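Local structure of Vv2_1132 (Vibrio vulnificus CMCP6, 5Y9S) at residues 12-20 against 33-44; 237-245 against 255-265. The protein probably binds promoter DNA through its helix-turn-helix domain and controls transcription as a tetrameric LysR-type regulator, most likely in response to a small-molecule ligand. All coordinates share one frame; numbering follows the deposited sequence.

Contact 1: 12-20 against 33-44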
loop_
_atom_site.group_PDB
_atom_site.type_symbol
_atom_site.label_atom_id
_atom_site.label_comp_id
_atom_site.label_asym_id
_atom_site.label_seq_id
_atom_site.Cartn_x
_atom_site.Cartn_y
_atom_site.Cartn_z
ATOM N N LYS D 12 15.695 -6.228 -1.969
ATOM C CA LYS D 12 16.001 -7.197 -0.916
ATOM C C LYS D 12 16.504 -6.545 0.374
ATOM O O LYS D 12 16.542 -7.222 1.406
ATOM C CB LYS D 12 16.997 -8.263 -1.401
ATOM C CG LYS D 12 18.006 -7.812 -2.415
ATOM C CD LYS D 12 18.841 -8.991 -2.883
ATOM C CE LYS D 12 18.191 -9.699 -4.087
ATOM N NZ LYS D 12 18.844 -11.013 -4.419
ATOM N N TRP D 13 16.861 -5.252 0.350
ATOM C CA TRP D 13 17.119 -4.495 1.585
ATOM C C TRP D 13 15.951 -4.609 2.566
ATOM O O TRP D 13 16.146 -4.647 3.792
ATOM C CB TRP D 13 17.335 -3.010 1.260
ATOM C CG TRP D 13 18.579 -2.704 0.482
ATOM C CD1 TRP D 13 19.643 -3.543 0.262
ATOM C CD2 TRP D 13 18.896 -1.466 -0.187
ATOM N NE1 TRP D 13 20.597 -2.893 -0.483
ATOM C CE2 TRP D 13 20.164 -1.624 -0.776
ATOM C CE3 TRP D 13 18.231 -0.253 -0.342
ATOM C CZ2 TRP D 13 20.775 -0.616 -1.508
ATOM C CZ3 TRP D 13 18.835 0.751 -1.068
ATOM C CH2 TRP D 13 20.107 0.569 -1.631
ATOM N N LEU D 14 14.729 -4.666 2.042
ATOM C CA LEU D 14 13.557 -4.680 2.907
ATOM C C LEU D 14 13.508 -5.947 3.739
ATOM O O LEU D 14 13.408 -5.892 4.968
ATOM C CB LEU D 14 12.297 -4.539 2.065
ATOM C CG LEU D 14 12.316 -3.323 1.157
ATOM C CD1 LEU D 14 11.059 -3.300 0.319
ATOM C CD2 LEU D 14 12.427 -2.071 1.977
ATOM N N GLU D 15 13.578 -7.107 3.095
ATOM C CA GLU D 15 13.625 -8.341 3.881
ATOM C C GLU D 15 14.910 -8.410 4.686
ATOM O O GLU D 15 14.899 -8.900 5.820
ATOM C CB GLU D 15 13.481 -9.576 2.979
ATOM C CG GLU D 15 12.664 -9.329 1.704
ATOM C CD GLU D 15 12.567 -10.559 0.785
ATOM O OE1 GLU D 15 12.215 -11.647 1.299
ATOM O OE2 GLU D 15 12.842 -10.442 -0.442
ATOM N N ASP D 16 16.018 -7.902 4.135
ATOM C CA ASP D 16 17.237 -7.759 4.942
ATOM C C ASP D 16 16.921 -7.035 6.233
ATOM O O ASP D 16 17.232 -7.512 7.328
ATOM C CB ASP D 16 18.312 -6.982 4.179
ATOM C CG ASP D 16 18.927 -7.788 3.062
ATOM O OD1 ASP D 16 18.702 -9.008 3.046
ATOM O OD2 ASP D 16 19.619 -7.211 2.190
ATOM N N PHE D 17 16.245 -5.893 6.109
ATOM C CA PHE D 17 15.888 -5.104 7.277
ATOM C C PHE D 17 15.016 -5.910 8.241
ATOM O O PHE D 17 15.344 -6.041 9.423
ATOM C CB PHE D 17 15.192 -3.819 6.846
ATOM C CG PHE D 17 14.515 -3.114 7.977
ATOM C CD1 PHE D 17 15.212 -2.222 8.778
ATOM C CD2 PHE D 17 13.172 -3.356 8.254
ATOM C CE1 PHE D 17 14.583 -1.577 9.837
ATOM C CE2 PHE D 17 12.544 -2.730 9.321
ATOM C CZ PHE D 17 13.254 -1.827 10.109
ATOM N N LEU D 18 13.880 -6.432 7.758
ATOM C CA LEU D 18 13.001 -7.231 8.614
ATOM C C LEU D 18 13.775 -8.358 9.301
ATOM O O LEU D 18 13.669 -8.561 10.521
ATOM C CB LEU D 18 11.864 -7.814 7.785
ATOM C CG LEU D 18 10.857 -6.819 7.172
ATOM C CD1 LEU D 18 9.535 -7.479 6.864
ATOM C CD2 LEU D 18 10.603 -5.644 8.076
ATOM N N SER D 19 14.591 -9.081 8.528
ATOM C CA SER D 19 15.285 -10.245 9.079
ATOM C C SER D 19 16.240 -9.856 10.201
ATOM O O SER D 19 16.356 -10.583 11.190
ATOM C CB SER D 19 16.032 -11.008 7.984
ATOM O OG SER D 19 17.046 -11.807 8.568
ATOM N N LEU D 20 16.929 -8.715 10.085
ATOM C CA LEU D 20 17.812 -8.342 11.189
ATOM C C LEU D 20 17.031 -7.747 12.352
ATOM O O LEU D 20 17.486 -7.820 13.491
ATOM C CB LEU D 20 18.920 -7.375 10.714
ATOM C CG LEU D 20 19.590 -6.458 11.750
ATOM C CD1 LEU D 20 20.353 -7.260 12.772
ATOM C CD2 LEU D 20 20.538 -5.505 11.058
ATOM N N ARG D 33 18.997 -14.984 5.339
ATOM C CA ARG D 33 18.894 -14.432 3.993
ATOM C C ARG D 33 19.834 -15.102 2.989
ATOM O O ARG D 33 19.956 -14.625 1.854
ATOM C CB ARG D 33 19.142 -12.921 4.021
ATOM C CG ARG D 33 18.205 -12.173 4.978
ATOM C CD ARG D 33 16.854 -11.867 4.329
ATOM N NE ARG D 33 16.965 -10.971 3.182
ATOM C CZ ARG D 33 16.414 -11.208 2.000
ATOM N NH1 ARG D 33 16.546 -10.338 1.012
ATOM N NH2 ARG D 33 15.728 -12.322 1.806
ATOM N N PHE D 34 20.525 -16.171 3.390
ATOM C CA PHE D 34 21.308 -17.012 2.474
ATOM C C PHE D 34 22.390 -16.227 1.731
ATOM O O PHE D 34 22.600 -16.414 0.529
ATOM C CB PHE D 34 20.381 -17.746 1.490
ATOM C CG PHE D 34 19.257 -18.476 2.175
ATOM C CD1 PHE D 34 19.532 -19.516 3.054
ATOM C CD2 PHE D 34 17.938 -18.085 1.992
ATOM C CE1 PHE D 34 18.515 -20.185 3.713
ATOM C CE2 PHE D 34 16.909 -18.743 2.655
ATOM C CZ PHE D 34 17.201 -19.798 3.516
ATOM N N VAL D 35 23.099 -15.351 2.452
ATOM C CA VAL D 35 24.253 -14.628 1.912
ATOM C C VAL D 35 25.360 -14.630 2.967
ATOM O O VAL D 35 25.143 -15.015 4.125
ATOM C CB VAL D 35 23.899 -13.183 1.485
ATOM C CG1 VAL D 35 22.849 -13.194 0.382
ATOM C CG2 VAL D 35 23.403 -12.364 2.685
ATOM N N THR D 36 26.567 -14.209 2.555
ATOM C CA THR D 36 27.678 -14.106 3.501
ATOM C C THR D 36 27.330 -13.138 4.632
ATOM O O THR D 36 26.552 -12.192 4.455
ATOM C CB THR D 36 28.970 -13.655 2.804
ATOM O OG1 THR D 36 28.796 -12.357 2.216
ATOM C CG2 THR D 36 29.383 -14.654 1.705
ATOM N N GLN D 37 27.884 -13.410 5.822
ATOM C CA GLN D 37 27.897 -12.413 6.892
ATOM C C GLN D 37 28.356 -11.070 6.350
ATOM O O GLN D 37 27.805 -10.010 6.696
ATOM C CB GLN D 37 28.821 -12.877 8.007
ATOM C CG GLN D 37 28.627 -12.201 9.344
ATOM C CD GLN D 37 29.146 -13.078 10.459
ATOM O OE1 GLN D 37 29.509 -14.232 10.216
ATOM N NE2 GLN D 37 29.191 -12.545 11.687
ATOM N N SER D 38 29.344 -11.117 5.464
ATOM C CA SER D 38 29.862 -10.005 4.686
ATOM C C SER D 38 28.769 -9.269 3.941
ATOM O O SER D 38 28.408 -8.142 4.308
ATOM C CB SER D 38 30.893 -10.532 3.681
ATOM O OG SER D 38 31.053 -9.667 2.556
ATOM N N ALA D 39 28.263 -9.901 2.869
ATOM C CA ALA D 39 27.328 -9.220 1.982
ATOM C C ALA D 39 26.124 -8.681 2.740
ATOM O O ALA D 39 25.612 -7.615 2.394
ATOM C CB ALA D 39 26.877 -10.150 0.856
ATOM N N PHE D 40 25.688 -9.365 3.796
ATOM C CA PHE D 40 24.573 -8.851 4.577
ATOM C C PHE D 40 24.897 -7.477 5.147
ATOM O O PHE D 40 24.108 -6.536 5.007
ATOM C CB PHE D 40 24.200 -9.800 5.702
ATOM C CG PHE D 40 22.907 -9.422 6.372
ATOM C CD1 PHE D 40 21.695 -9.635 5.728
ATOM C CD2 PHE D 40 22.902 -8.816 7.613
ATOM C CE1 PHE D 40 20.490 -9.271 6.331
ATOM C CE2 PHE D 40 21.701 -8.441 8.219
ATOM C CZ PHE D 40 20.491 -8.669 7.572
ATOM N N SER D 41 26.069 -7.354 5.785
ATOM C CA SER D 41 26.534 -6.081 6.335
ATOM C C SER D 41 26.524 -4.992 5.282
ATOM O O SER D 41 26.064 -3.873 5.537
ATOM C CB SER D 41 27.947 -6.227 6.888
ATOM O OG SER D 41 27.872 -6.596 8.235
ATOM N N ARG D 42 27.041 -5.304 4.094
ATOM C CA ARG D 42 27.093 -4.318 3.022
ATOM C C ARG D 42 25.695 -3.930 2.569
ATOM O O ARG D 42 25.458 -2.773 2.199
ATOM C CB ARG D 42 27.918 -4.863 1.855
ATOM C CG ARG D 42 28.500 -3.804 0.920
ATOM C CD ARG D 42 29.657 -4.404 0.113
ATOM N NE ARG D 42 30.848 -4.628 0.933
ATOM C CZ ARG D 42 31.430 -5.811 1.127
ATOM N NH1 ARG D 42 30.929 -6.905 0.558
ATOM N NH2 ARG D 42 32.526 -5.897 1.888
ATOM N N ARG D 43 24.747 -4.867 2.623
ATOM C CA ARG D 43 23.398 -4.526 2.204
ATOM C C ARG D 43 22.759 -3.599 3.222
ATOM O O ARG D 43 22.206 -2.556 2.859
ATOM C CB ARG D 43 22.569 -5.792 2.000
ATOM C CG ARG D 43 23.144 -6.696 0.894
ATOM C CD ARG D 43 22.091 -7.278 -0.041
ATOM N NE ARG D 43 21.130 -8.088 0.685
ATOM C CZ ARG D 43 20.832 -9.328 0.346
ATOM N NH1 ARG D 43 21.439 -9.860 -0.697
ATOM N NH2 ARG D 43 19.941 -10.029 1.043
ATOM N N ILE D 44 22.882 -3.942 4.509
ATOM C CA ILE D 44 22.324 -3.114 5.575
ATOM C C ILE D 44 22.909 -1.707 5.521
ATOM O O ILE D 44 22.212 -0.703 5.746
ATOM C CB ILE D 44 22.575 -3.796 6.928
ATOM C CG1 ILE D 44 21.772 -5.109 6.999
ATOM C CG2 ILE D 44 22.283 -2.853 8.081
ATOM C CD1 ILE D 44 20.295 -4.921 7.349
#
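Asp-16 reaches across from the helix of 12-20 and meets two arginines, Arg-33 and Arg-43. Its CG lies opposite the carbonyl carbon (chi1 -73°), which carries the carboxylate toward 33-44. Arg-43 NH2 comes to Asp-16 OD1 at 2.6 Å, almost straight at 177°, in the guanidinium plane and on the syn lone pair. Arg-33 NE meets Asp-16 OD1 from the anti side, also at 2.6 Å and somewhat out of the carboxylate plane. The Asp-16 carboxylate and the Arg-43 guanidinium are nearly coplanar, 12° apart, with Arg-43 NE facing Asp-16 OD2; the modelled 2.3 Å between these two is too short to trust. Two arginines round one buried carboxylate would be expected to keep it ionised. Beside this network, toward the C-terminal end of 12-20, the packing turns apolar: Leu-20 CB sits 3.7 Å from Phe-40 CZ at the ring edge, and Leu-20 CD2 meets Ile-44 CD1 at 3.8 Å. Trp-13 lays one ring face over the Arg-43 carbonyl oxygen. The helices here are the first of the winged helix-turn-helix domain (11-22) and 37-51, which in this family is the recognition helix; Arg-33 stands in the turn that leads into it, and Phe-40 also packs on helix 26-32. Toward solvent the grip slackens. Arg-33, bent at chi2 and chi3, also gives NH1 to Lys-12 O at 3.1 Å, a less direct bond with the oxygen tilted out of the guanidinium plane, while Glu-15 CB covers one guanidinium face. Glu-15 OE1 stays 3.6 Å from Arg-33 NH2, well out of plane, a long ion pair without a directed N-H. Lys-12 lays CD over a face of the Arg-43 guanidinium, and its side chain also packs on Pro-8 of the third subunit.

Contact 2: 237-245 against 255-265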
loop_
_atom_site.group_PDB
_atom_site.type_symbol
_atom_site.label_atom_id
_atom_site.label_comp_id
_atom_site.label_asym_id
_atom_site.label_seq_id
_atom_site.Cartn_x
_atom_site.Cartn_y
_atom_site.Cartn_z
ATOM N N SER D 237 -12.519 -33.506 12.708
ATOM C CA SER D 237 -12.473 -33.042 14.093
ATOM C C SER D 237 -13.699 -33.503 14.855
ATOM O O SER D 237 -13.587 -33.916 16.014
ATOM C CB SER D 237 -12.387 -31.515 14.158
ATOM O OG SER D 237 -11.069 -31.100 13.952
ATOM N N LEU D 238 -14.877 -33.401 14.227
ATOM C CA LEU D 238 -16.066 -33.956 14.843
ATOM C C LEU D 238 -15.817 -35.399 15.243
ATOM O O LEU D 238 -16.122 -35.802 16.374
ATOM C CB LEU D 238 -17.255 -33.865 13.891
ATOM C CG LEU D 238 -17.642 -32.433 13.561
ATOM C CD1 LEU D 238 -18.618 -32.460 12.412
ATOM C CD2 LEU D 238 -18.219 -31.706 14.763
ATOM N N VAL D 239 -15.192 -36.169 14.345
ATOM C CA VAL D 239 -14.980 -37.590 14.594
ATOM C C VAL D 239 -14.101 -37.798 15.828
ATOM O O VAL D 239 -14.435 -38.596 16.707
ATOM C CB VAL D 239 -14.397 -38.268 13.340
ATOM C CG1 VAL D 239 -13.789 -39.638 13.698
ATOM C CG2 VAL D 239 -15.500 -38.411 12.291
ATOM N N LYS D 240 -12.984 -37.060 15.933
ATOM C CA LYS D 240 -12.157 -37.170 17.135
ATOM C C LYS D 240 -12.974 -36.873 18.380
ATOM O O LYS D 240 -12.972 -37.651 19.336
ATOM C CB LYS D 240 -10.952 -36.226 17.071
ATOM C CG LYS D 240 -9.859 -36.671 16.145
ATOM C CD LYS D 240 -9.406 -38.089 16.432
ATOM C CE LYS D 240 -8.330 -38.506 15.418
ATOM N NZ LYS D 240 -7.023 -38.841 16.084
ATOM N N MET D 241 -13.691 -35.743 18.373
ATOM C CA MET D 241 -14.531 -35.362 19.502
ATOM C C MET D 241 -15.540 -36.450 19.825
ATOM O O MET D 241 -15.794 -36.747 21.000
ATOM C CB MET D 241 -15.264 -34.058 19.175
ATOM C CG MET D 241 -14.418 -32.783 19.287
ATOM S SD MET D 241 -13.356 -32.762 20.754
ATOM C CE MET D 241 -14.406 -31.848 21.843
ATOM N N ALA D 242 -16.166 -37.027 18.797
ATOM C CA ALA D 242 -17.200 -38.015 19.073
ATOM C C ALA D 242 -16.599 -39.270 19.696
ATOM O O ALA D 242 -17.191 -39.866 20.609
ATOM C CB ALA D 242 -17.968 -38.338 17.797
ATOM N N ILE D 243 -15.414 -39.673 19.229
ATOM C CA ILE D 243 -14.781 -40.873 19.784
ATOM C C ILE D 243 -14.583 -40.708 21.280
ATOM O O ILE D 243 -14.799 -41.644 22.059
ATOM C CB ILE D 243 -13.440 -41.155 19.082
ATOM C CG1 ILE D 243 -13.640 -41.607 17.640
ATOM C CG2 ILE D 243 -12.620 -42.183 19.864
ATOM C CD1 ILE D 243 -12.309 -41.896 16.948
ATOM N N GLY D 244 -14.171 -39.510 21.701
ATOM C CA GLY D 244 -13.974 -39.187 23.094
ATOM C C GLY D 244 -15.244 -38.948 23.870
ATOM O O GLY D 244 -15.172 -38.525 25.024
ATOM N N GLY D 245 -16.406 -39.209 23.282
ATOM C CA GLY D 245 -17.646 -39.112 24.029
ATOM C C GLY D 245 -18.132 -37.708 24.311
ATOM O O GLY D 245 -18.959 -37.529 25.209
ATOM N N VAL D 255 -16.268 -40.874 6.117
ATOM C CA VAL D 255 -15.260 -40.391 7.055
ATOM C C VAL D 255 -15.062 -41.332 8.238
ATOM O O VAL D 255 -14.033 -41.241 8.917
ATOM C CB VAL D 255 -15.647 -38.964 7.500
ATOM C CG1 VAL D 255 -14.738 -38.445 8.576
ATOM C CG2 VAL D 255 -15.599 -38.026 6.301
ATOM N N ILE D 256 -15.972 -42.285 8.464
ATOM C CA ILE D 256 -15.947 -43.100 9.672
ATOM C C ILE D 256 -15.827 -44.590 9.370
ATOM O O ILE D 256 -16.104 -45.414 10.243
ATOM C CB ILE D 256 -17.193 -42.840 10.538
ATOM C CG1 ILE D 256 -18.442 -43.036 9.686
ATOM C CG2 ILE D 256 -17.167 -41.448 11.089
ATOM C CD1 ILE D 256 -19.752 -43.074 10.468
ATOM N N GLU D 257 -15.452 -44.954 8.145
ATOM C CA GLU D 257 -15.423 -46.368 7.770
ATOM C C GLU D 257 -14.571 -47.174 8.738
ATOM O O GLU D 257 -14.983 -48.247 9.191
ATOM C CB GLU D 257 -14.904 -46.520 6.339
ATOM C CG GLU D 257 -15.137 -47.897 5.718
ATOM C CD GLU D 257 -14.380 -48.096 4.400
ATOM O OE1 GLU D 257 -14.112 -47.099 3.692
ATOM O OE2 GLU D 257 -14.049 -49.256 4.072
ATOM N N GLU D 258 -13.397 -46.646 9.099
ATOM C CA GLU D 258 -12.476 -47.345 9.990
ATOM C C GLU D 258 -12.925 -47.287 11.446
ATOM O O GLU D 258 -12.762 -48.269 12.176
ATOM C CB GLU D 258 -11.074 -46.760 9.851
ATOM C CG GLU D 258 -10.004 -47.518 10.613
ATOM C CD GLU D 258 -8.606 -47.104 10.189
ATOM O OE1 GLU D 258 -7.996 -46.241 10.867
ATOM O OE2 GLU D 258 -8.129 -47.631 9.161
ATOM N N GLU D 259 -13.472 -46.149 11.897
ATOM C CA GLU D 259 -13.985 -46.077 13.266
ATOM C C GLU D 259 -15.125 -47.070 13.487
ATOM O O GLU D 259 -15.198 -47.711 14.542
ATOM C CB GLU D 259 -14.444 -44.658 13.598
ATOM C CG GLU D 259 -13.312 -43.638 13.793
ATOM C CD GLU D 259 -12.707 -43.161 12.466
ATOM O OE1 GLU D 259 -13.146 -43.659 11.402
ATOM O OE2 GLU D 259 -11.788 -42.301 12.488
ATOM N N LEU D 260 -16.025 -47.217 12.509
ATOM C CA LEU D 260 -17.121 -48.173 12.665
ATOM C C LEU D 260 -16.602 -49.603 12.683
ATOM O O LEU D 260 -17.143 -50.454 13.395
ATOM C CB LEU D 260 -18.154 -47.997 11.544
ATOM C CG LEU D 260 -19.107 -46.796 11.615
ATOM C CD1 LEU D 260 -19.978 -46.680 10.381
ATOM C CD2 LEU D 260 -19.972 -46.924 12.851
ATOM N N ALA D 261 -15.554 -49.882 11.911
ATOM C CA ALA D 261 -14.976 -51.216 11.922
ATOM C C ALA D 261 -14.234 -51.488 13.226
ATOM O O ALA D 261 -14.250 -52.619 13.728
ATOM C CB ALA D 261 -14.048 -51.382 10.723
ATOM N N GLN D 262 -13.600 -50.471 13.802
ATOM C CA GLN D 262 -12.915 -50.666 15.068
ATOM C C GLN D 262 -13.853 -50.588 16.274
ATOM O O GLN D 262 -13.387 -50.729 17.410
ATOM C CB GLN D 262 -11.781 -49.640 15.210
ATOM C CG GLN D 262 -10.510 -49.978 14.429
ATOM C CD GLN D 262 -9.635 -51.046 15.113
ATOM O OE1 GLN D 262 -10.133 -51.952 15.798
ATOM N NE2 GLN D 262 -8.324 -50.938 14.917
ATOM N N HIS D 263 -15.151 -50.361 16.063
ATOM C CA HIS D 263 -16.129 -50.267 17.150
ATOM C C HIS D 263 -15.820 -49.126 18.106
ATOM O O HIS D 263 -16.177 -49.178 19.286
ATOM C CB HIS D 263 -16.232 -51.575 17.929
ATOM C CG HIS D 263 -16.410 -52.776 17.064
ATOM N ND1 HIS D 263 -15.418 -53.713 16.886
ATOM C CD2 HIS D 263 -17.464 -53.199 16.330
ATOM C CE1 HIS D 263 -15.851 -54.667 16.082
ATOM N NE2 HIS D 263 -17.090 -54.377 15.727
ATOM N N ARG D 264 -15.157 -48.089 17.611
ATOM C CA ARG D 264 -14.939 -46.896 18.409
ATOM C C ARG D 264 -16.045 -45.867 18.221
ATOM O O ARG D 264 -16.076 -44.865 18.943
ATOM C CB ARG D 264 -13.566 -46.292 18.077
ATOM C CG ARG D 264 -12.403 -47.099 18.666
ATOM C CD ARG D 264 -11.087 -46.391 18.484
ATOM N NE ARG D 264 -10.800 -46.191 17.069
ATOM C CZ ARG D 264 -10.066 -45.189 16.595
ATOM N NH1 ARG D 264 -9.543 -44.300 17.435
ATOM N NH2 ARG D 264 -9.859 -45.070 15.285
ATOM N N LEU D 265 -16.964 -46.103 17.290
ATOM C CA LEU D 265 -18.137 -45.265 17.108
ATOM C C LEU D 265 -19.277 -46.165 16.691
ATOM O O LEU D 265 -19.067 -47.174 16.018
ATOM C CB LEU D 265 -17.936 -44.184 16.037
ATOM C CG LEU D 265 -17.079 -42.983 16.393
ATOM C CD1 LEU D 265 -16.736 -42.218 15.138
ATOM C CD2 LEU D 265 -17.817 -42.093 17.413
#
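Val-239 packs on Val-255 and Ile-256, and Ile-243, one turn further on, on Leu-265; Val-239 and Ile-243 make up most of what helix 237-243 contributes, and no hydrogen bond crosses. The purely apolar touches come first. Val-239 CG2 meets two methyls, Ile-256 CG2 at 3.7 Å and Val-255 CG1 at 3.8 Å. Further along the helix, Leu-265 lies against two residues: its CD2 is 3.8 Å from Ala-242 CB, and its CG is 3.9 Å from Ile-243 CG1, the two longer side chains meeting at about a right angle. Both segments belong to the regulatory domain, which has the periplasmic-binding-protein type of fold. Helix 235-243 makes the beta-alpha-beta crossover from strand 225-232 to strand 248-252, both of which run parallel to strand 199-205; Leu-238 and Met-241 face the sheet. Short helix 257-261 follows strand 248-252 and ends in a Schellman motif at His-263, the turn that brings Leu-265 back to helix 235-243.

The second kind of touch sets aliphatic carbon against charged groups. Ile-243 is extended (chi2 -180°), and its CD1 sits over the rim of one face of the Arg-264 guanidinium, 3.7 Å from NH1. Glu-259, bent at chi2 (77°), turns its carboxylate to Val-239, with OE2 3.5 Å from Val-239 CG1, while its CG lies 3.7 Å from Ile-243 CD1. Beside the contact a subunit interface begins: Ser-237 OG is hydrogen-bonded to Ala-110 O of the second subunit, and Met-241 packs on Phe-118 of that subunit.

The two contacts lie on opposite sides of the chain's centre, about 51 Å apart between their own centres, and share no helix or strand. Contact 1 belongs to the DNA-binding domain and is mostly buried: a charged network, with mostly directed bonds, ties helix 11-22 to helix 37-51 and to the turn before it, with an apolar patch alongside. Contact 2, in the regulatory domain, is partly buried and smaller, 330 Å² against 556 Å²; it has no hydrogen bond and relies on aliphatic packing, with Glu-259 and Arg-264 meeting it through carbon, a carboxylate oxygen or a flat face. Each adjoins another copy of the protein, contact 1 through Lys-12 and Leu-18, contact 2 through helix 235-243.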